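Local coordinates for protein glutamine synthetase (Helicobacter pylori, PDB 5ZLI) that belongs to the glutamine synthetase family, type I beta, and assembles as a twelve-chain enzyme whose subunits combine a beta-grasp domain with a larger catalytic domain, at residues E14-E17 / F18-N22. Residues are numbered along the deposited sequence; the frame is centred on the assembly and turned at random.
Sequences EFFE and FCKEN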
loop_
_atom_site.group_PDB
_atom_site.type_symbol
_atom_site.label_atom_id
_atom_site.label_comp_id
_atom_site.label_asym_id
_atom_site.label_seq_id
_atom_site.Cartn_x
_atom_site.Cartn_y
_atom_site.Cartn_z
ATOM N N GLU B 14 -17.080 61.893 12.427
ATOM C CA GLU B 14 -16.572 61.605 11.098
ATOM C C GLU B 14 -16.213 60.146 10.970
ATOM O O GLU B 14 -16.253 59.583 9.870
ATOM C CB GLU B 14 -15.361 62.471 10.805
ATOM C CG GLU B 14 -14.216 62.259 11.764
ATOM C CD GLU B 14 -13.004 63.039 11.333
ATOM O OE1 GLU B 14 -12.050 62.404 10.847
ATOM O OE2 GLU B 14 -13.018 64.288 11.437
ATOM N N PHE B 15 -15.866 59.524 12.091
ATOM C CA PHE B 15 -15.625 58.093 12.086
ATOM C C PHE B 15 -16.900 57.340 11.738
ATOM O O PHE B 15 -16.862 56.391 10.955
ATOM C CB PHE B 15 -15.076 57.670 13.442
ATOM C CG PHE B 15 -15.192 56.216 13.710
ATOM C CD1 PHE B 15 -16.361 55.677 14.214
ATOM C CD2 PHE B 15 -14.116 55.386 13.460
ATOM C CE1 PHE B 15 -16.460 54.347 14.450
ATOM C CE2 PHE B 15 -14.193 54.057 13.698
ATOM C CZ PHE B 15 -15.366 53.528 14.199
ATOM N N PHE B 16 -18.036 57.740 12.324
ATOM C CA PHE B 16 -19.318 57.121 11.989
ATOM C C PHE B 16 -19.676 57.271 10.522
ATOM O O PHE B 16 -20.341 56.397 9.948
ATOM C CB PHE B 16 -20.441 57.726 12.810
ATOM C CG PHE B 16 -20.855 56.896 13.942
ATOM C CD1 PHE B 16 -20.129 56.895 15.111
ATOM C CD2 PHE B 16 -21.958 56.080 13.830
ATOM C CE1 PHE B 16 -20.519 56.106 16.173
ATOM C CE2 PHE B 16 -22.354 55.289 14.875
ATOM C CZ PHE B 16 -21.631 55.298 16.053
ATOM N N GLU B 17 -19.305 58.395 9.917
ATOM C CA GLU B 17 -19.629 58.600 8.511
ATOM C C GLU B 17 -18.713 57.777 7.612
ATOM O O GLU B 17 -19.148 57.254 6.579
ATOM C CB GLU B 17 -19.538 60.088 8.179
ATOM C CG GLU B 17 -19.589 60.423 6.685
ATOM C CD GLU B 17 -18.211 60.498 6.018
ATOM O OE1 GLU B 17 -18.160 60.791 4.804
ATOM O OE2 GLU B 17 -17.183 60.262 6.698
ATOM N N PHE B 18 -17.440 57.663 7.993
ATOM C CA PHE B 18 -16.514 56.755 7.326
ATOM C C PHE B 18 -17.108 55.353 7.221
ATOM O O PHE B 18 -16.976 54.684 6.188
ATOM C CB PHE B 18 -15.201 56.776 8.117
ATOM C CG PHE B 18 -14.140 55.800 7.665
ATOM C CD1 PHE B 18 -13.296 56.096 6.609
ATOM C CD2 PHE B 18 -13.921 54.633 8.365
ATOM C CE1 PHE B 18 -12.292 55.210 6.230
ATOM C CE2 PHE B 18 -12.920 53.750 7.989
ATOM C CZ PHE B 18 -12.109 54.041 6.920
ATOM N N CYS B 19 -17.791 54.903 8.276
ATOM C CA CYS B 19 -18.425 53.585 8.273
ATOM C C CYS B 19 -19.644 53.510 7.342
ATOM O O CYS B 19 -19.800 52.534 6.597
ATOM C CB CYS B 19 -18.791 53.192 9.704
ATOM S SG CYS B 19 -17.348 52.889 10.777
ATOM N N LYS B 20 -20.553 54.491 7.403
ATOM C CA LYS B 20 -21.770 54.379 6.597
ATOM C C LYS B 20 -21.456 54.300 5.097
ATOM O O LYS B 20 -22.080 53.514 4.370
ATOM C CB LYS B 20 -22.737 55.539 6.894
ATOM C CG LYS B 20 -23.291 55.636 8.326
ATOM C CD LYS B 20 -24.277 56.816 8.450
ATOM C CE LYS B 20 -25.136 56.779 9.732
ATOM N NZ LYS B 20 -24.352 56.953 10.980
ATOM N N GLU B 21 -20.484 55.095 4.614
ATOM C CA GLU B 21 -20.166 55.164 3.180
ATOM C C GLU B 21 -19.135 54.144 2.733
ATOM O O GLU B 21 -18.762 54.134 1.558
ATOM C CB GLU B 21 -19.672 56.552 2.768
ATOM C CG GLU B 21 -20.688 57.641 2.996
ATOM C CD GLU B 21 -20.046 59.014 3.135
ATOM O OE1 GLU B 21 -18.922 59.221 2.613
ATOM O OE2 GLU B 21 -20.634 59.855 3.850
ATOM N N ASN B 22 -18.634 53.323 3.641
ATOM C CA ASN B 22 -17.843 52.167 3.265
ATOM C C ASN B 22 -18.561 50.875 3.623
ATOM O O ASN B 22 -17.993 49.786 3.453
ATOM C CB ASN B 22 -16.494 52.254 3.946
ATOM C CG ASN B 22 -15.702 53.417 3.441
ATOM O OD1 ASN B 22 -14.794 53.262 2.622
ATOM N ND2 ASN B 22 -16.071 54.614 3.892
#
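C19 sets its sulfur over one face of the F15 ring, the sulfur-aromatic contact on the inner side of helix 9-20. SG stands 4.3 Å from the centroid of the F15 ring, 23° off the normal and displaced toward the rim, with CZ of F15 its nearest ring atom. F15 reaches this place because its CG lies anti to the backbone N (chi1 162°). Y84 meets the same ring edge-to-face and also packs against F18, while V24, F45 and V95 touch C19.

Four i to i+4 backbone bonds run along the helix. F18 N donates to E14 O at 2.9 Å, and C19, K20 and E21 repeat the pattern with F15, F16 and E17; the E21 N to E17 O bond is 3.2 Å long and nearly straight.

On the flank, the K20 chain bends at chi4 and brings NZ to the edge of the F16 ring, near its plane, 3.8 Å from CD2 of F16, so this is not an ammonium over a ring face. F16 itself stacks on H50.

On the outer side the carboxylates of E17 and E21, two like charges, sit close together with planes 85° apart. This is probably tolerated because both residues are exposed to solvent, though the proximity might favour protonation of one of them. The helix is thus amphipathic: F15, F16, F18 and C19 lie toward the strands and the loops beside them, and charged groups face outward.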